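Local coordinates for glycosylation Associate Protein 2 (Streptococcus agalactiae serotype V, PDB 6OYC) that probably serves, in complex with its partners Gap1 and Gap3, in the glycosylation and accessory Sec secretion of serine-rich adhesins, at residues Phe184-Phe189 and Asn227-Glu233; Asp199-Ser205 and Lys217-Lys223; Thr268-Glu274 and Phe284-Phe288. One frame throughout, in Å; residues are numbered along the deposited sequence.

Contact 1: Phe184-Phe189 and Asn227-Glu233; sequences FYNELF and NQLISLE
L232 O takes two donors from N186 where 184-189 meets 227-233: N186 N reaches it at 2.7 Å, lying in the carbonyl plane, and N186 ND2 adds a weak bond. The return bond, L232 N to N186 O, makes this an antiparallel hydrogen-bonded pair, and L188 with I230 repeats the pattern through L188 N to I230 O at 2.8 Å. N186 owes its second grip to a CG anti to the carbonyl carbon (chi1 -60°), while OD1 of the same amide is taken by S181 N. On the face of L188, I230 and L232 the contact is apolar: L188 CD1 meets L232 CD1 at 3.9 Å, and L188 and I230 meet through their CB atoms. On the other face L229 CD2 lies 3.4 Å from E187 OE2, while L229 CD1 packs on F189 CB. At the other end of the pairing Y185 CD2 lies 3.7 Å from E233 CB, the E233 carboxylate being paired with R120 and K124. Main-chain bonds thus fasten the short strand 230-232 to 185-195, with L188, I230 and L232 turned toward the facing sheet, and E187 OE2 and S231 OG sharing a water on the other side.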
# COMPACT_ATOMS: atom_id res chain seq x y z
N PHE B 184 -14.30 -9.37 -7.31
CA PHE B 184 -13.19 -8.48 -7.62
C PHE B 184 -12.06 -9.30 -8.23
O PHE B 184 -12.14 -10.52 -8.34
CB PHE B 184 -12.72 -7.69 -6.39
CG PHE B 184 -12.67 -8.49 -5.11
CD1 PHE B 184 -11.63 -9.38 -4.87
CD2 PHE B 184 -13.65 -8.34 -4.14
CE1 PHE B 184 -11.57 -10.11 -3.67
CE2 PHE B 184 -13.61 -9.06 -2.96
CZ PHE B 184 -12.56 -9.95 -2.73
N TYR B 185 -11.00 -8.61 -8.64
CA TYR B 185 -9.81 -9.28 -9.12
C TYR B 185 -9.09 -9.95 -7.96
O TYR B 185 -9.10 -9.45 -6.83
CB TYR B 185 -8.87 -8.30 -9.82
CG TYR B 185 -9.46 -7.70 -11.05
CD1 TYR B 185 -10.26 -6.56 -10.98
CD2 TYR B 185 -9.26 -8.30 -12.29
CE1 TYR B 185 -10.82 -6.01 -12.13
CE2 TYR B 185 -9.82 -7.77 -13.44
CZ TYR B 185 -10.60 -6.62 -13.35
OH TYR B 185 -11.14 -6.09 -14.50
N ASN B 186 -8.49 -11.10 -8.24
CA ASN B 186 -7.71 -11.84 -7.25
C ASN B 186 -6.25 -11.71 -7.64
O ASN B 186 -5.83 -12.26 -8.65
CB ASN B 186 -8.15 -13.29 -7.18
CG ASN B 186 -9.60 -13.43 -6.79
OD1 ASN B 186 -9.93 -13.48 -5.60
ND2 ASN B 186 -10.49 -13.44 -7.78
N GLU B 187 -5.51 -10.95 -6.84
CA GLU B 187 -4.12 -10.68 -7.12
C GLU B 187 -3.24 -11.70 -6.43
O GLU B 187 -3.46 -12.06 -5.27
CB GLU B 187 -3.75 -9.27 -6.65
CG GLU B 187 -4.17 -8.19 -7.60
CD GLU B 187 -3.70 -6.78 -7.19
OE1 GLU B 187 -3.23 -6.58 -6.05
OE2 GLU B 187 -3.81 -5.86 -8.03
N LEU B 188 -2.22 -12.15 -7.14
CA LEU B 188 -1.17 -12.97 -6.58
C LEU B 188 0.16 -12.33 -6.94
O LEU B 188 0.32 -11.81 -8.05
CB LEU B 188 -1.23 -14.40 -7.15
CG LEU B 188 -2.58 -15.11 -6.94
CD1 LEU B 188 -2.68 -16.37 -7.78
CD2 LEU B 188 -2.76 -15.43 -5.47
N PHE B 189 1.14 -12.40 -6.03
CA PHE B 189 2.51 -12.03 -6.37
C PHE B 189 3.49 -12.86 -5.56
O PHE B 189 3.45 -12.85 -4.32
CB PHE B 189 2.78 -10.54 -6.15
CG PHE B 189 4.21 -10.17 -6.38
CD1 PHE B 189 4.77 -10.32 -7.65
CD2 PHE B 189 5.01 -9.73 -5.34
CE1 PHE B 189 6.09 -10.03 -7.88
CE2 PHE B 189 6.33 -9.43 -5.57
CZ PHE B 189 6.88 -9.58 -6.84
N ASN B 227 7.54 -12.82 -12.35
CA ASN B 227 8.13 -11.57 -11.91
C ASN B 227 7.11 -10.45 -11.80
O ASN B 227 7.43 -9.38 -11.25
CB ASN B 227 9.24 -11.13 -12.87
CG ASN B 227 10.50 -11.97 -12.73
OD1 ASN B 227 10.81 -12.49 -11.66
ND2 ASN B 227 11.23 -12.10 -13.82
N GLN B 228 5.92 -10.65 -12.34
CA GLN B 228 4.89 -9.62 -12.41
C GLN B 228 3.71 -10.00 -11.53
O GLN B 228 3.50 -11.16 -11.19
CB GLN B 228 4.40 -9.43 -13.86
CG GLN B 228 5.49 -8.97 -14.83
CD GLN B 228 6.31 -7.81 -14.28
OE1 GLN B 228 5.79 -6.95 -13.56
NE2 GLN B 228 7.60 -7.77 -14.62
N LEU B 229 2.95 -8.98 -11.18
CA LEU B 229 1.65 -9.20 -10.58
C LEU B 229 0.80 -10.14 -11.44
O LEU B 229 0.81 -10.07 -12.67
CB LEU B 229 0.95 -7.85 -10.40
CG LEU B 229 0.06 -7.71 -9.17
CD1 LEU B 229 0.90 -7.82 -7.89
CD2 LEU B 229 -0.66 -6.38 -9.24
N ILE B 230 0.07 -11.03 -10.79
CA ILE B 230 -0.88 -11.90 -11.45
C ILE B 230 -2.27 -11.46 -11.03
O ILE B 230 -2.54 -11.30 -9.83
CB ILE B 230 -0.63 -13.37 -11.10
CG1 ILE B 230 0.74 -13.82 -11.61
CG2 ILE B 230 -1.74 -14.27 -11.64
CD1 ILE B 230 1.14 -15.22 -11.11
N SER B 231 -3.16 -11.26 -12.00
CA SER B 231 -4.48 -10.71 -11.72
C SER B 231 -5.51 -11.64 -12.34
O SER B 231 -5.65 -11.69 -13.57
CB SER B 231 -4.62 -9.28 -12.26
OG SER B 231 -5.92 -8.77 -12.00
N LEU B 232 -6.23 -12.35 -11.49
CA LEU B 232 -7.16 -13.40 -11.89
C LEU B 232 -8.59 -12.98 -11.61
O LEU B 232 -8.90 -12.43 -10.55
CB LEU B 232 -6.90 -14.70 -11.13
CG LEU B 232 -5.49 -15.26 -11.31
CD1 LEU B 232 -5.39 -16.63 -10.64
CD2 LEU B 232 -5.22 -15.34 -12.80
N GLU B 233 -9.47 -13.32 -12.52
CA GLU B 233 -10.84 -12.88 -12.39
C GLU B 233 -11.72 -13.93 -13.04
O GLU B 233 -11.46 -14.35 -14.16
CB GLU B 233 -10.98 -11.51 -13.06
CG GLU B 233 -12.34 -11.01 -13.18
CD GLU B 233 -12.99 -11.36 -14.49
OE1 GLU B 233 -12.51 -10.93 -15.56
OE2 GLU B 233 -14.03 -12.04 -14.42
O HOH W 1 -5.92 -6.63 -10.02

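Contact 2: Asp199-Ser205 and Lys217-Lys223. With SO4 (sulfate ion), chain P.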
# COMPACT_ATOMS: atom_id res chain seq x y z
N ASP B 199 13.87 -22.79 -15.04
CA ASP B 199 12.58 -22.22 -15.34
C ASP B 199 11.60 -22.76 -14.30
O ASP B 199 11.67 -23.94 -13.93
CB ASP B 199 12.14 -22.56 -16.77
CG ASP B 199 13.03 -21.90 -17.84
OD1 ASP B 199 13.90 -21.08 -17.48
OD2 ASP B 199 12.85 -22.20 -19.04
N ILE B 200 10.74 -21.90 -13.79
CA ILE B 200 9.70 -22.33 -12.88
C ILE B 200 8.34 -21.97 -13.46
O ILE B 200 8.19 -20.95 -14.15
CB ILE B 200 9.86 -21.74 -11.46
CG1 ILE B 200 9.78 -20.22 -11.49
CG2 ILE B 200 11.17 -22.20 -10.82
CD1 ILE B 200 9.78 -19.60 -10.12
N ARG B 201 7.35 -22.82 -13.18
CA ARG B 201 5.97 -22.64 -13.60
C ARG B 201 5.04 -22.81 -12.40
O ARG B 201 5.12 -23.80 -11.66
CB ARG B 201 5.58 -23.63 -14.70
CG ARG B 201 4.08 -23.57 -15.01
CD ARG B 201 3.64 -24.62 -16.00
NE ARG B 201 4.21 -24.38 -17.32
CZ ARG B 201 4.50 -25.32 -18.21
NH1 ARG B 201 4.27 -26.60 -17.96
NH2 ARG B 201 5.04 -24.96 -19.37
N LEU B 202 4.13 -21.86 -12.24
CA LEU B 202 3.11 -21.91 -11.21
C LEU B 202 1.80 -22.38 -11.84
O LEU B 202 1.35 -21.79 -12.82
CB LEU B 202 2.94 -20.53 -10.60
CG LEU B 202 2.58 -20.38 -9.13
CD1 LEU B 202 3.61 -21.10 -8.27
CD2 LEU B 202 2.51 -18.90 -8.80
N VAL B 203 1.21 -23.43 -11.28
CA VAL B 203 -0.11 -23.91 -11.70
C VAL B 203 -1.11 -23.58 -10.61
O VAL B 203 -0.88 -23.86 -9.43
CB VAL B 203 -0.10 -25.41 -12.02
CG1 VAL B 203 -1.49 -25.89 -12.33
CG2 VAL B 203 0.84 -25.69 -13.18
N ILE B 204 -2.20 -22.93 -11.00
CA ILE B 204 -3.18 -22.39 -10.07
C ILE B 204 -4.52 -22.97 -10.48
O ILE B 204 -4.97 -22.75 -11.61
CB ILE B 204 -3.19 -20.84 -10.12
CG1 ILE B 204 -1.80 -20.32 -9.79
CG2 ILE B 204 -4.24 -20.24 -9.15
CD1 ILE B 204 -1.57 -18.93 -10.20
N SER B 205 -5.15 -23.72 -9.57
CA SER B 205 -6.39 -24.44 -9.82
C SER B 205 -7.53 -23.88 -8.96
O SER B 205 -7.42 -23.81 -7.73
CB SER B 205 -6.22 -25.95 -9.53
OG SER B 205 -5.12 -26.53 -10.22
N LYS B 217 -11.40 -24.17 -13.21
CA LYS B 217 -10.52 -23.32 -14.01
C LYS B 217 -9.10 -23.48 -13.50
O LYS B 217 -8.88 -23.58 -12.28
CB LYS B 217 -10.97 -21.85 -13.93
CG LYS B 217 -10.12 -20.87 -14.76
CD LYS B 217 -10.91 -20.28 -15.95
CE LYS B 217 -10.01 -19.52 -16.95
NZ LYS B 217 -8.95 -20.35 -17.62
N GLU B 218 -8.16 -23.54 -14.44
CA GLU B 218 -6.74 -23.59 -14.13
C GLU B 218 -6.02 -22.55 -14.97
O GLU B 218 -6.31 -22.42 -16.16
CB GLU B 218 -6.09 -24.96 -14.42
CG GLU B 218 -6.37 -26.02 -13.41
CD GLU B 218 -5.35 -27.15 -13.45
OE1 GLU B 218 -4.91 -27.59 -12.36
OE2 GLU B 218 -4.97 -27.58 -14.56
N TRP B 219 -5.05 -21.86 -14.35
CA TRP B 219 -4.10 -21.01 -15.04
C TRP B 219 -2.68 -21.51 -14.80
O TRP B 219 -2.41 -22.24 -13.84
CB TRP B 219 -4.17 -19.56 -14.56
CG TRP B 219 -5.52 -18.89 -14.56
CD1 TRP B 219 -5.98 -17.98 -15.47
CD2 TRP B 219 -6.55 -19.01 -13.56
NE1 TRP B 219 -7.23 -17.55 -15.12
CE2 TRP B 219 -7.61 -18.15 -13.95
CE3 TRP B 219 -6.69 -19.76 -12.39
CZ2 TRP B 219 -8.80 -18.03 -13.21
CZ3 TRP B 219 -7.86 -19.63 -11.65
CH2 TRP B 219 -8.91 -18.77 -12.06
N TYR B 220 -1.75 -21.06 -15.64
CA TYR B 220 -0.33 -21.32 -15.41
C TYR B 220 0.46 -20.05 -15.70
O TYR B 220 0.05 -19.22 -16.51
CB TYR B 220 0.21 -22.47 -16.28
CG TYR B 220 0.36 -22.06 -17.72
CD1 TYR B 220 -0.73 -22.06 -18.59
CD2 TYR B 220 1.59 -21.61 -18.21
CE1 TYR B 220 -0.60 -21.64 -19.91
CE2 TYR B 220 1.72 -21.19 -19.54
CZ TYR B 220 0.62 -21.21 -20.37
OH TYR B 220 0.72 -20.80 -21.69
N PHE B 221 1.59 -19.91 -15.02
CA PHE B 221 2.46 -18.76 -15.23
C PHE B 221 3.90 -19.22 -15.03
O PHE B 221 4.20 -19.93 -14.06
CB PHE B 221 2.11 -17.61 -14.27
CG PHE B 221 0.70 -17.10 -14.44
CD1 PHE B 221 0.40 -16.20 -15.45
CD2 PHE B 221 -0.33 -17.58 -13.64
CE1 PHE B 221 -0.91 -15.77 -15.65
CE2 PHE B 221 -1.63 -17.16 -13.83
CZ PHE B 221 -1.92 -16.25 -14.82
N GLU B 222 4.78 -18.83 -15.93
CA GLU B 222 6.17 -19.24 -15.86
C GLU B 222 7.06 -18.04 -16.10
O GLU B 222 6.59 -16.97 -16.50
CB GLU B 222 6.47 -20.35 -16.85
CG GLU B 222 6.08 -20.00 -18.26
CD GLU B 222 5.94 -21.23 -19.14
OE1 GLU B 222 4.93 -21.95 -19.00
OE2 GLU B 222 6.84 -21.47 -19.96
N LYS B 223 8.36 -18.25 -15.85
CA LYS B 223 9.46 -17.29 -15.99
C LYS B 223 9.07 -15.84 -15.76
O LYS B 223 8.90 -15.42 -14.62
CB LYS B 223 10.14 -17.42 -17.37
CG LYS B 223 9.76 -18.67 -18.13
CD LYS B 223 10.66 -18.91 -19.32
CE LYS B 223 10.09 -20.02 -20.16
NZ LYS B 223 9.08 -19.48 -21.13
S SO4 P . -8.79 -16.10 -18.21
O1 SO4 P . -7.35 -16.31 -18.09
O2 SO4 P . -9.34 -17.15 -19.05
O3 SO4 P . -9.37 -16.14 -16.86
O4 SO4 P . -9.03 -14.78 -18.82
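R201 grips E222 side-on across this antiparallel beta hairpin of strands 198-208 and 215-222, its NE and NH2 both ending on E222 OE1, with NH2 at 3.0 Å. The acceptor lies in the guanidinium plane, yet both nitrogens come from the same face of the carboxylate, whose plane is turned 40° from the guanidinium. E222 CG sits between its backbone N and carbonyl carbon (chi1 54°), which lays the carboxylate alongside the arginine. K223 NZ completes the salt-bridge network at the anti lone pair of E222 OE2, 3.2 Å away, so both carboxylate oxygens have cationic partners, probably favouring the ionised form.

On the face of L202 and I204 the contacts are apolar. I204 CD1 meets the edge of the F221 ring at CD2, 3.9 Å off, while I204 CG2 approaches W219 CE3. From strand 230-232 of the facing sheet, L232 packs on I204, W219 and F221, and I230 on F221. Between the strands, paired main-chain bonds link L202 with F221 and I204 with W219, setting the register. At the K217 end, K217 CG lies over one face of the W219 indole, and O3 of a sulfate, probably from the crystallisation liquor, accepts a hydrogen bond from W219 NE1 at 3.1 Å.

Contact 3: Thr268-Glu274 and Phe284-Phe288; sequences TFLLGGE and FMTYF
A type II beta turn from L270 to G273 brings the loop after strand 251-262 against strand 283-289, the turn being closed by G273 N to L270 O at 2.9 Å. Y287 is the side chain set against it. Its CG stands anti to the backbone N (chi1 178°), turning the ring edge toward the turn backbone, with L270 CD1 over one face, offset toward the rim, 4.2 Å from Y287 CG. L271 O meets the ring at its edge, 3.2 Å from Y287 CE1, and a water that donates to L271 O also bonds Y287 OH. A second water donates to G272 O and weakly accepts from F288 N. The turn leads directly into E274, where the chain joins the edge of the mixed sheet of what is probably an alpha/beta-hydrolase-type domain: E274 N bonds T286 O at 2.8 Å and T286 N bonds E274 O, an antiparallel hydrogen-bonded pair. A third water bonds T286 OG1 at 2.7 Å; this hydroxyl also has a hydrogen bond with H276, and the E274 carboxylate a salt bridge with K354. Toward the start of the loop M285 crosses F269 at about a right angle, its CG 3.7 Å from F269 CE2. The bend at chi2 (78°) brings M285 SD beside F269, 5.0 Å from the F269 ring centroid, an oblique Met-aromatic contact. T268 CG2 packs on M285 CG at 3.6 Å.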
# COMPACT_ATOMS: atom_id res chain seq x y z
N THR B 268 -3.78 -0.08 -6.34
CA THR B 268 -3.26 -1.09 -5.43
C THR B 268 -3.84 -0.87 -4.04
O THR B 268 -3.70 0.22 -3.46
CB THR B 268 -1.73 -1.04 -5.39
OG1 THR B 268 -1.21 -1.28 -6.71
CG2 THR B 268 -1.20 -2.10 -4.43
N PHE B 269 -4.47 -1.91 -3.49
CA PHE B 269 -5.16 -1.87 -2.20
C PHE B 269 -6.35 -0.93 -2.29
O PHE B 269 -7.49 -1.38 -2.38
CB PHE B 269 -4.23 -1.45 -1.04
CG PHE B 269 -3.15 -2.45 -0.73
CD1 PHE B 269 -3.45 -3.82 -0.60
CD2 PHE B 269 -1.83 -2.04 -0.55
CE1 PHE B 269 -2.44 -4.75 -0.30
CE2 PHE B 269 -0.81 -2.97 -0.26
CZ PHE B 269 -1.12 -4.32 -0.13
N LEU B 270 -6.11 0.38 -2.28
CA LEU B 270 -7.17 1.37 -2.43
C LEU B 270 -7.26 1.82 -3.88
O LEU B 270 -6.33 1.64 -4.67
CB LEU B 270 -6.91 2.58 -1.53
CG LEU B 270 -6.83 2.23 -0.04
CD1 LEU B 270 -6.20 3.39 0.75
CD2 LEU B 270 -8.22 1.89 0.50
N LEU B 271 -8.41 2.40 -4.22
CA LEU B 271 -8.59 3.10 -5.48
C LEU B 271 -7.55 4.22 -5.61
O LEU B 271 -7.47 5.11 -4.75
CB LEU B 271 -10.01 3.65 -5.56
CG LEU B 271 -10.57 4.09 -6.91
CD1 LEU B 271 -10.73 2.93 -7.88
CD2 LEU B 271 -11.89 4.81 -6.71
N GLY B 272 -6.73 4.16 -6.65
CA GLY B 272 -5.64 5.11 -6.81
C GLY B 272 -4.32 4.68 -6.20
O GLY B 272 -3.31 5.35 -6.45
N GLY B 273 -4.29 3.60 -5.42
CA GLY B 273 -3.04 3.18 -4.80
C GLY B 273 -1.98 2.80 -5.82
O GLY B 273 -2.27 2.39 -6.94
N GLU B 274 -0.72 2.94 -5.41
CA GLU B 274 0.41 2.73 -6.31
C GLU B 274 1.35 1.68 -5.73
O GLU B 274 1.60 1.65 -4.52
CB GLU B 274 1.18 4.04 -6.55
CG GLU B 274 0.44 5.05 -7.44
CD GLU B 274 1.35 6.21 -7.87
OE1 GLU B 274 1.48 7.20 -7.12
OE2 GLU B 274 1.96 6.11 -8.96
N PHE B 284 6.92 -1.66 -1.84
CA PHE B 284 6.16 -0.79 -0.97
C PHE B 284 5.03 -0.20 -1.79
O PHE B 284 5.06 -0.20 -3.03
CB PHE B 284 7.01 0.34 -0.32
CG PHE B 284 7.62 1.33 -1.30
CD1 PHE B 284 8.83 1.06 -1.94
CD2 PHE B 284 7.00 2.56 -1.56
CE1 PHE B 284 9.40 1.99 -2.82
CE2 PHE B 284 7.56 3.49 -2.44
CZ PHE B 284 8.75 3.20 -3.07
N MET B 285 4.01 0.29 -1.10
CA MET B 285 2.88 0.91 -1.78
C MET B 285 2.68 2.32 -1.25
O MET B 285 3.03 2.64 -0.11
CB MET B 285 1.60 0.09 -1.61
CG MET B 285 1.61 -1.17 -2.44
SD MET B 285 2.63 -2.43 -1.69
CE MET B 285 2.19 -3.83 -2.75
N THR B 286 2.09 3.17 -2.09
CA THR B 286 1.80 4.54 -1.68
C THR B 286 0.38 4.89 -2.08
O THR B 286 -0.13 4.42 -3.09
CB THR B 286 2.80 5.54 -2.33
OG1 THR B 286 2.72 5.45 -3.75
CG2 THR B 286 4.23 5.24 -1.90
N TYR B 287 -0.25 5.70 -1.25
CA TYR B 287 -1.54 6.29 -1.58
C TYR B 287 -1.43 7.80 -1.42
O TYR B 287 -0.86 8.28 -0.44
CB TYR B 287 -2.66 5.75 -0.69
CG TYR B 287 -3.97 6.41 -1.02
CD1 TYR B 287 -4.66 6.06 -2.17
CD2 TYR B 287 -4.48 7.43 -0.22
CE1 TYR B 287 -5.83 6.67 -2.50
CE2 TYR B 287 -5.66 8.06 -0.55
CZ TYR B 287 -6.33 7.67 -1.69
OH TYR B 287 -7.51 8.27 -2.03
N PHE B 288 -1.99 8.54 -2.37
CA PHE B 288 -1.83 10.00 -2.35
C PHE B 288 -3.15 10.69 -2.66
O PHE B 288 -3.80 10.37 -3.66
CB PHE B 288 -0.75 10.43 -3.35
CG PHE B 288 -0.72 11.91 -3.63
CD1 PHE B 288 -0.27 12.81 -2.67
CD2 PHE B 288 -1.09 12.39 -4.88
CE1 PHE B 288 -0.22 14.19 -2.95
CE2 PHE B 288 -1.04 13.75 -5.17
CZ PHE B 288 -0.60 14.65 -4.20
O HOH W 2 -9.11 6.21 -2.80
O HOH W 3 -1.89 7.31 -4.89
O HOH W 4 0.81 7.16 -4.67

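In the fold
Contact 2 is nested within the chain loop that contact 1 closes, and contact 3 follows both. The first two belong to different antiparallel sheets whose apolar faces meet: their centres lie about 12 Å apart, and L188 CD1 touches I204 CD1 at 3.7 Å while I230 CG2 touches F221 CE2 at 3.6 Å. Contact 3 sits about 15 Å from contact 1 and about 27 Å from contact 2 between centres, without touching either. Contacts 1 and 2 thus lie in two packed antiparallel sheets, while strand 251-262, a neighbour of 185-195 that leads into the loop of contact 3, and the cation-pi pair of F189 with R275 tie that region to the mixed sheet that contact 3 edges.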